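Local coordinates for protein DJ-1 homolog D (Arabidopsis thaliana, PDB 4OGG) that belongs to the DJ-1/PfpI family and carries two copies of its glutaminase-I-like alpha/beta fold in a single chain, at residues E207-K212 and A364-H369; N295-F300 and A318-L323; K327-P332 and L346-I351. All coordinates share one frame; numbering follows the deposited sequence.

Contact 1 of 3, residues E207-K212 and A364-H369; sequences EDYEVK and AAWPGH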
loop_
_atom_site.group_PDB
_atom_site.type_symbol
_atom_site.label_atom_id
_atom_site.label_comp_id
_atom_site.label_asym_id
_atom_site.label_seq_id
_atom_site.Cartn_x
_atom_site.Cartn_y
_atom_site.Cartn_z
ATOM N N GLU C 207 3.139 -5.926 17.254
ATOM C CA GLU C 207 2.334 -4.725 17.043
ATOM C C GLU C 207 3.132 -3.447 17.313
ATOM O O GLU C 207 3.791 -3.308 18.344
ATOM C CB GLU C 207 1.068 -4.766 17.913
ATOM C CG GLU C 207 -0.179 -4.190 17.226
ATOM C CD GLU C 207 -0.221 -2.669 17.205
ATOM O OE1 GLU C 207 -0.927 -2.101 16.340
ATOM O OE2 GLU C 207 0.431 -2.041 18.061
ATOM N N ASP C 208 3.056 -2.536 16.348
ATOM C CA ASP C 208 3.732 -1.236 16.337
ATOM C C ASP C 208 3.685 -0.463 17.664
ATOM O O ASP C 208 4.721 -0.050 18.187
ATOM C CB ASP C 208 3.118 -0.409 15.196
ATOM C CG ASP C 208 3.648 1.007 15.121
ATOM O OD1 ASP C 208 4.668 1.243 14.428
ATOM O OD2 ASP C 208 3.024 1.889 15.751
ATOM N N TYR C 209 2.490 -0.255 18.205
ATOM C CA TYR C 209 2.356 0.462 19.473
ATOM C C TYR C 209 2.825 -0.369 20.661
ATOM O O TYR C 209 3.477 0.137 21.571
ATOM C CB TYR C 209 0.897 0.808 19.774
ATOM C CG TYR C 209 0.251 1.938 19.020
ATOM C CD1 TYR C 209 0.987 3.010 18.511
ATOM C CD2 TYR C 209 -1.137 1.990 18.922
ATOM C CE1 TYR C 209 0.339 4.109 17.928
ATOM C CE2 TYR C 209 -1.781 3.066 18.357
ATOM C CZ TYR C 209 -1.049 4.123 17.862
ATOM O OH TYR C 209 -1.731 5.184 17.321
ATOM N N GLU C 210 2.460 -1.646 20.650
ATOM C CA GLU C 210 2.758 -2.544 21.758
ATOM C C GLU C 210 4.217 -2.769 22.092
ATOM O O GLU C 210 4.540 -3.195 23.203
ATOM C CB GLU C 210 2.013 -3.856 21.538
ATOM C CG GLU C 210 0.524 -3.579 21.406
ATOM C CD GLU C 210 -0.293 -4.788 21.035
ATOM O OE1 GLU C 210 -1.472 -4.594 20.674
ATOM O OE2 GLU C 210 0.234 -5.918 21.107
ATOM N N VAL C 211 5.105 -2.492 21.148
ATOM C CA VAL C 211 6.521 -2.616 21.448
ATOM C C VAL C 211 7.051 -1.229 21.821
ATOM O O VAL C 211 7.663 -1.053 22.871
ATOM C CB VAL C 211 7.344 -3.172 20.250
ATOM C CG1 VAL C 211 7.125 -2.325 19.005
ATOM C CG2 VAL C 211 8.832 -3.201 20.618
ATOM N N LYS C 212 6.767 -0.236 20.983
ATOM C CA LYS C 212 7.277 1.111 21.205
ATOM C C LYS C 212 6.779 1.834 22.449
ATOM O O LYS C 212 7.575 2.430 23.175
ATOM C CB LYS C 212 6.999 1.994 19.984
ATOM C CG LYS C 212 7.953 3.187 19.862
ATOM C CD LYS C 212 9.342 2.734 19.402
ATOM C CE LYS C 212 10.233 3.917 19.039
ATOM N NZ LYS C 212 11.560 3.488 18.499
ATOM N N ALA C 364 -4.941 -6.571 27.106
ATOM C CA ALA C 364 -5.649 -7.181 25.987
ATOM C C ALA C 364 -5.308 -6.602 24.618
ATOM O O ALA C 364 -5.298 -7.325 23.622
ATOM C CB ALA C 364 -7.149 -7.079 26.219
ATOM N N ALA C 365 -5.042 -5.304 24.566
ATOM C CA ALA C 365 -4.738 -4.633 23.301
ATOM C C ALA C 365 -4.041 -3.309 23.579
ATOM O O ALA C 365 -3.968 -2.879 24.732
ATOM C CB ALA C 365 -6.027 -4.397 22.527
ATOM N N TRP C 366 -3.560 -2.636 22.538
ATOM C CA TRP C 366 -2.848 -1.382 22.768
ATOM C C TRP C 366 -3.589 -0.272 23.512
ATOM O O TRP C 366 -2.951 0.581 24.124
ATOM C CB TRP C 366 -2.225 -0.824 21.471
ATOM C CG TRP C 366 -3.093 -0.735 20.252
ATOM C CD1 TRP C 366 -3.096 -1.595 19.186
ATOM C CD2 TRP C 366 -3.979 0.337 19.902
ATOM N NE1 TRP C 366 -3.918 -1.118 18.191
ATOM C CE2 TRP C 366 -4.474 0.063 18.603
ATOM C CE3 TRP C 366 -4.400 1.505 20.555
ATOM C CZ2 TRP C 366 -5.368 0.916 17.947
ATOM C CZ3 TRP C 366 -5.288 2.354 19.900
ATOM C CH2 TRP C 366 -5.762 2.053 18.609
ATOM N N PRO C 367 -4.933 -0.257 23.474
ATOM C CA PRO C 367 -5.605 0.819 24.211
ATOM C C PRO C 367 -5.330 0.727 25.714
ATOM O O PRO C 367 -5.496 1.702 26.446
ATOM C CB PRO C 367 -7.079 0.588 23.891
ATOM C CG PRO C 367 -7.034 0.016 22.505
ATOM C CD PRO C 367 -5.880 -0.966 22.594
ATOM N N GLY C 368 -4.906 -0.451 26.165
ATOM C CA GLY C 368 -4.639 -0.652 27.582
ATOM C C GLY C 368 -3.236 -0.360 28.093
ATOM O O GLY C 368 -2.912 -0.707 29.230
ATOM N N HIS C 369 -2.405 0.290 27.285
ATOM C CA HIS C 369 -1.038 0.592 27.707
ATOM C C HIS C 369 -0.896 1.401 28.999
ATOM O O HIS C 369 0.025 1.159 29.781
ATOM C CB HIS C 369 -0.279 1.278 26.568
ATOM C CG HIS C 369 0.115 0.339 25.470
ATOM N ND1 HIS C 369 0.335 0.756 24.176
ATOM C CD2 HIS C 369 0.325 -0.999 25.474
ATOM C CE1 HIS C 369 0.660 -0.284 23.429
ATOM N NE2 HIS C 369 0.662 -1.362 24.193
HETATM O O HOH W 1 -4.357 -4.338 20.030
#

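Contact 2 of 3, residues N295-F300 and A318-L323; sequences NIVKEF and AAAGVL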
loop_
_atom_site.group_PDB
_atom_site.type_symbol
_atom_site.label_atom_id
_atom_site.label_comp_id
_atom_site.label_asym_id
_atom_site.label_seq_id
_atom_site.Cartn_x
_atom_site.Cartn_y
_atom_site.Cartn_z
ATOM N N ASN C 295 12.143 -20.926 27.779
ATOM C CA ASN C 295 13.023 -21.087 28.935
ATOM C C ASN C 295 13.154 -19.779 29.709
ATOM O O ASN C 295 13.156 -19.774 30.941
ATOM C CB ASN C 295 14.410 -21.559 28.482
ATOM C CG ASN C 295 14.424 -23.016 28.053
ATOM O OD1 ASN C 295 15.388 -23.485 27.445
ATOM N ND2 ASN C 295 13.361 -23.742 28.378
ATOM N N ILE C 296 13.258 -18.671 28.981
ATOM C CA ILE C 296 13.383 -17.353 29.599
ATOM C C ILE C 296 12.119 -17.019 30.385
ATOM O O ILE C 296 12.187 -16.486 31.491
ATOM C CB ILE C 296 13.624 -16.266 28.530
ATOM C CG1 ILE C 296 14.967 -16.514 27.839
ATOM C CG2 ILE C 296 13.597 -14.884 29.171
ATOM C CD1 ILE C 296 15.218 -15.628 26.643
ATOM N N VAL C 297 10.966 -17.341 29.811
ATOM C CA VAL C 297 9.694 -17.081 30.470
ATOM C C VAL C 297 9.553 -17.904 31.750
ATOM O O VAL C 297 9.117 -17.394 32.783
ATOM C CB VAL C 297 8.512 -17.407 29.537
ATOM C CG1 VAL C 297 7.198 -17.261 30.288
ATOM C CG2 VAL C 297 8.536 -16.477 28.332
ATOM N N LYS C 298 9.914 -19.180 31.673
ATOM C CA LYS C 298 9.827 -20.069 32.825
ATOM C C LYS C 298 10.726 -19.567 33.950
ATOM O O LYS C 298 10.364 -19.635 35.125
ATOM C CB LYS C 298 10.237 -21.489 32.429
ATOM C CG LYS C 298 9.330 -22.128 31.386
ATOM C CD LYS C 298 9.848 -23.496 30.968
ATOM C CE LYS C 298 8.964 -24.121 29.903
ATOM N NZ LYS C 298 9.486 -25.446 29.470
ATOM N N GLU C 299 11.894 -19.058 33.579
ATOM C CA GLU C 299 12.848 -18.541 34.551
ATOM C C GLU C 299 12.268 -17.358 35.322
ATOM O O GLU C 299 12.287 -17.345 36.553
ATOM C CB GLU C 299 14.138 -18.124 33.846
ATOM C CG GLU C 299 15.264 -17.756 34.791
ATOM C CD GLU C 299 16.583 -17.576 34.072
ATOM O OE1 GLU C 299 17.002 -18.512 33.356
ATOM O OE2 GLU C 299 17.204 -16.503 34.226
ATOM N N PHE C 300 11.754 -16.364 34.602
ATOM C CA PHE C 300 11.169 -15.194 35.251
ATOM C C PHE C 300 9.971 -15.581 36.101
ATOM O O PHE C 300 9.785 -15.059 37.200
ATOM C CB PHE C 300 10.728 -14.155 34.216
ATOM C CG PHE C 300 11.845 -13.291 33.706
ATOM C CD1 PHE C 300 12.767 -13.784 32.788
ATOM C CD2 PHE C 300 11.974 -11.977 34.147
ATOM C CE1 PHE C 300 13.802 -12.978 32.316
ATOM C CE2 PHE C 300 13.004 -11.164 33.683
ATOM C CZ PHE C 300 13.920 -11.664 32.765
ATOM N N ALA C 318 1.352 -19.226 27.484
ATOM C CA ALA C 318 0.556 -20.441 27.384
ATOM C C ALA C 318 1.423 -21.605 26.913
ATOM O O ALA C 318 1.341 -22.712 27.450
ATOM C CB ALA C 318 -0.602 -20.222 26.416
ATOM N N ALA C 319 2.257 -21.351 25.910
ATOM C CA ALA C 319 3.131 -22.385 25.370
ATOM C C ALA C 319 4.174 -22.804 26.402
ATOM O O ALA C 319 4.630 -23.951 26.415
ATOM C CB ALA C 319 3.817 -21.879 24.103
ATOM N N ALA C 320 4.548 -21.867 27.268
ATOM C CA ALA C 320 5.537 -22.130 28.306
ATOM C C ALA C 320 4.914 -22.897 29.467
ATOM O O ALA C 320 5.621 -23.375 30.354
ATOM C CB ALA C 320 6.128 -20.819 28.803
ATOM N N GLY C 321 3.589 -23.002 29.457
ATOM C CA GLY C 321 2.885 -23.714 30.508
ATOM C C GLY C 321 2.926 -23.011 31.851
ATOM O O GLY C 321 2.696 -23.631 32.892
ATOM N N VAL C 322 3.212 -21.714 31.833
ATOM C CA VAL C 322 3.292 -20.938 33.063
ATOM C C VAL C 322 1.979 -20.256 33.434
ATOM O O VAL C 322 1.947 -19.411 34.327
ATOM C CB VAL C 322 4.397 -19.864 32.962
ATOM C CG1 VAL C 322 5.744 -20.527 32.739
ATOM C CG2 VAL C 322 4.086 -18.903 31.821
ATOM N N LEU C 323 0.895 -20.627 32.758
ATOM C CA LEU C 323 -0.405 -20.028 33.038
ATOM C C LEU C 323 -1.301 -20.902 33.908
ATOM O O LEU C 323 -2.385 -20.479 34.313
ATOM C CB LEU C 323 -1.130 -19.698 31.730
ATOM C CG LEU C 323 -0.520 -18.580 30.881
ATOM C CD1 LEU C 323 -1.350 -18.386 29.624
ATOM C CD2 LEU C 323 -0.466 -17.287 31.687
#

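Contact 3 of 3, residues K327-P332 and L346-I351; sequences KCTAYP and LEPDPI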
loop_
_atom_site.group_PDB
_atom_site.type_symbol
_atom_site.label_atom_id
_atom_site.label_comp_id
_atom_site.label_asym_id
_atom_site.label_seq_id
_atom_site.Cartn_x
_atom_site.Cartn_y
_atom_site.Cartn_z
ATOM N N LYS C 327 -4.374 -16.181 36.906
ATOM C CA LYS C 327 -5.466 -15.367 36.378
ATOM C C LYS C 327 -4.884 -14.319 35.438
ATOM O O LYS C 327 -3.910 -13.648 35.778
ATOM C CB LYS C 327 -6.217 -14.667 37.515
ATOM C CG LYS C 327 -6.797 -15.600 38.571
ATOM C CD LYS C 327 -7.599 -14.817 39.605
ATOM C CE LYS C 327 -8.077 -15.707 40.746
ATOM N NZ LYS C 327 -6.942 -16.265 41.539
ATOM N N CYS C 328 -5.475 -14.175 34.256
ATOM C CA CYS C 328 -4.976 -13.198 33.298
ATOM C C CYS C 328 -5.939 -12.943 32.150
ATOM O O CYS C 328 -6.895 -13.692 31.934
ATOM C CB CYS C 328 -3.633 -13.664 32.722
ATOM S SG CYS C 328 -3.744 -15.125 31.639
ATOM N N THR C 329 -5.679 -11.865 31.421
ATOM C CA THR C 329 -6.490 -11.512 30.269
ATOM C C THR C 329 -5.561 -11.554 29.060
ATOM O O THR C 329 -4.381 -11.875 29.188
ATOM C CB THR C 329 -7.089 -10.100 30.406
ATOM O OG1 THR C 329 -8.051 -9.887 29.363
ATOM C CG2 THR C 329 -6.001 -9.038 30.306
ATOM N N ALA C 330 -6.102 -11.235 27.893
ATOM C CA ALA C 330 -5.325 -11.226 26.657
ATOM C C ALA C 330 -6.255 -10.749 25.557
ATOM O O ALA C 330 -7.413 -10.424 25.820
ATOM C CB ALA C 330 -4.820 -12.631 26.340
ATOM N N TYR C 331 -5.758 -10.694 24.328
ATOM C CA TYR C 331 -6.613 -10.282 23.227
ATOM C C TYR C 331 -7.780 -11.267 23.272
ATOM O O TYR C 331 -7.575 -12.457 23.497
ATOM C CB TYR C 331 -5.877 -10.397 21.889
ATOM C CG TYR C 331 -6.669 -9.805 20.747
ATOM C CD1 TYR C 331 -6.924 -8.434 20.694
ATOM C CD2 TYR C 331 -7.222 -10.616 19.760
ATOM C CE1 TYR C 331 -7.716 -7.885 19.690
ATOM C CE2 TYR C 331 -8.019 -10.080 18.750
ATOM C CZ TYR C 331 -8.264 -8.712 18.724
ATOM O OH TYR C 331 -9.072 -8.174 17.748
ATOM N N PRO C 332 -9.018 -10.783 23.072
ATOM C CA PRO C 332 -10.193 -11.659 23.104
ATOM C C PRO C 332 -9.983 -13.051 22.511
ATOM O O PRO C 332 -10.260 -14.058 23.161
ATOM C CB PRO C 332 -11.237 -10.842 22.356
ATOM C CG PRO C 332 -10.922 -9.448 22.829
ATOM C CD PRO C 332 -9.406 -9.403 22.725
ATOM N N LEU C 346 -9.866 -13.544 32.479
ATOM C CA LEU C 346 -10.384 -12.290 33.011
ATOM C C LEU C 346 -10.847 -11.483 31.804
ATOM O O LEU C 346 -10.050 -11.168 30.919
ATOM C CB LEU C 346 -9.289 -11.532 33.763
ATOM C CG LEU C 346 -8.723 -12.238 34.996
ATOM C CD1 LEU C 346 -7.611 -11.400 35.602
ATOM C CD2 LEU C 346 -9.837 -12.470 36.010
ATOM N N GLU C 347 -12.137 -11.165 31.770
ATOM C CA GLU C 347 -12.733 -10.422 30.664
ATOM C C GLU C 347 -12.128 -9.034 30.477
ATOM O O GLU C 347 -12.184 -8.193 31.375
ATOM C CB GLU C 347 -14.243 -10.306 30.881
ATOM C CG GLU C 347 -15.016 -9.730 29.708
ATOM C CD GLU C 347 -14.786 -10.503 28.421
ATOM O OE1 GLU C 347 -14.768 -11.753 28.469
ATOM O OE2 GLU C 347 -14.633 -9.859 27.361
ATOM N N PRO C 348 -11.540 -8.776 29.296
ATOM C CA PRO C 348 -10.926 -7.480 28.996
ATOM C C PRO C 348 -11.954 -6.428 28.585
ATOM O O PRO C 348 -11.956 -5.959 27.447
ATOM C CB PRO C 348 -9.965 -7.819 27.865
ATOM C CG PRO C 348 -10.734 -8.844 27.102
ATOM C CD PRO C 348 -11.307 -9.732 28.197
ATOM N N ASP C 349 -12.832 -6.065 29.516
ATOM C CA ASP C 349 -13.857 -5.063 29.248
ATOM C C ASP C 349 -13.920 -4.041 30.380
ATOM O O ASP C 349 -14.221 -4.387 31.521
ATOM C CB ASP C 349 -15.223 -5.731 29.080
ATOM C CG ASP C 349 -16.339 -4.728 28.859
ATOM O OD1 ASP C 349 -16.230 -3.910 27.921
ATOM O OD2 ASP C 349 -17.325 -4.758 29.622
ATOM N N PRO C 350 -13.633 -2.764 30.076
ATOM C CA PRO C 350 -13.261 -2.247 28.754
ATOM C C PRO C 350 -11.956 -2.832 28.215
ATOM O O PRO C 350 -11.159 -3.405 28.960
ATOM C CB PRO C 350 -13.177 -0.743 28.988
ATOM C CG PRO C 350 -12.712 -0.660 30.405
ATOM C CD PRO C 350 -13.588 -1.689 31.081
ATOM N N ILE C 351 -11.747 -2.673 26.914
ATOM C CA ILE C 351 -10.566 -3.200 26.246
ATOM C C ILE C 351 -9.244 -2.626 26.757
ATOM O O ILE C 351 -8.188 -3.224 26.552
ATOM C CB ILE C 351 -10.655 -2.964 24.717
ATOM C CG1 ILE C 351 -9.569 -3.767 24.002
ATOM C CG2 ILE C 351 -10.522 -1.485 24.403
ATOM C CD1 ILE C 351 -9.770 -5.263 24.101
#

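Contact 1 of 3, residues E207-K212 and A364-H369
With chi1 at 49°, CG of W366 sits between its own backbone N and carbonyl carbon, and this stands the indole up against Y209, whose CG lies beside the backbone N (chi1 -75°). The two rings form a T-shaped pair: the CD2-CE2 edge of Y209 is directed at one face of W366, with planes 81° apart. The closest approach, Y209 CD2 to W366 CD2 at 3.4 Å, falls over the ring fusion; the indole's other face is covered by CD of the next residue, P367. E207 approaches the pyrrole side of the same indole, its OE1, bonded to H64 and H243 N, 3.6 Å from W366 CD1. The other oxygen caps the helix that starts at D208: E207 OE2 accepts from Y209 N at 2.7 Å, met from above the carboxylate plane, and more weakly from E210 N. One glutamate therefore serves as N-cap and as a neighbour of the tryptophan. E210 stretches out beyond CG toward the edge of the indole, and a water joins the segments there, donating to E210 OE1 at 3.0 Å and accepting from W366 N at 3.1 Å. H369 turns the edge of its ring to the helix, with NE2 3.4 Å from E210 CA; this nitrogen is buried and has no partner in the model. ND1 of H369 bonds to Q23, whose amide also binds W366 O. Elsewhere, Y209 OH bonds to D15 and W366 NE1 to H243 O. The contact thus sets the start of helix 208-221 against the turn between strand 360-362 and helix 369-380, while M19 of helix 15-27, from the N-terminal half of the chain, touches both Y209 and W366.

Contact 2 of 3, residues N295-F300 and A318-L323
V297 and V322 face each other where helix 291-302 packs beside the C-terminal end of helix 314-320, two helices of the second DJ-1/PfpI-type alpha/beta unit. Their side chains meet at a slant, CG1 of V297 lying 3.8 Å from CG2 of V322. With chi1 at 174°, V297 holds CG1 opposite its backbone N, and the same methyl also reaches CB of A320, at 4.0 Å. One branch of the valine thus touches two neighbours across the interface, and no hydrogen bond crosses between the segments. Helix 314-320 ends in a Schellman motif at G321, whose positive phi of 69° turns the chain so that V322 comes back to face the first helix alongside A320. The other branch of V322 leans on K298, its CG1 4.1 Å from K298 CA. L317 of helix 314-320 packs on both V297 and V322, while L276 of strand 275-278 touches V297, joining the helix pair to the central sheet. K298 lies at the margin, its extended chain running past the helix terminus, where its CE comes within 3.5 Å of A320 O.

Contact 3 of 3, residues K327-P332 and L346-I351
T329 and L346 are joined by the shorter of two hydrogen bonds linking these segments, at the point where the small parallel sheet of strands 327-328 and 344-345 passes into loops. The T329 hydroxyl OG1 donates to L346 O over 2.8 Å, nearly in line with the carbonyl (C=O...donor angle 165°). Its chi1 of -170° carries OG1 opposite the backbone N and out toward the neighbouring segment. The second bond runs the other way, from L346 N to C328 O at 3.0 Å; the donor lies above the carbonyl plane, and the N-H...O angle is a moderate 144°. Both backbone polar groups of L346 are therefore gripped, one by main chain and one by side chain, which extends the pairing of the two strands beyond the backbone bonds between C328 and T344. T329 N bonds to the hydroxyl of T362 in strand 360-362, tying this small sheet to the larger one. Packing surrounds the polar pair. The L346 side chain lies along the strand, with CD1 3.8 Å from C328 N and 4.0 Å from K327 CB. P348, at the centre of an inverse gamma turn, turns its ring to T329 and A330, while the chain beyond it swings away. The pyrrolidine ring of P348 reaches A330 O with CG at 3.9 Å, while the same atom is 4.3 Å from P332 CG. I351 rejoins at the far end, its CD1 4.4 Å from P332 CD. F355 of strand 355-357 touches both T329 and L346, so the edge of the large sheet backs the contact. Of the carbons of 346-351, CB of P348 comes closest to T329 OG1, at 3.2 Å.

Overall arrangement
All three contacts lie in the second of the two family units. From the N terminus, the chain reaches 207-212 first, and contact 1 closes only at 364-369, 152 residues later, enclosing the other two. Contact 2 closes a short helix-strand-helix loop, and contact 3 opens soon afterwards, so these two lie in series. Contact 2 ties two helices beside the central sheet; contact 3 continues the small parallel sheet past the ends of its strands. L323 CD2 and C328 SG, 3.9 Å apart, join them. A364 packs on P348, A330, Y331 and I351, linking contacts 1 and 3, whereas contacts 1 and 2 stay about 12 Å apart at their nearest atoms.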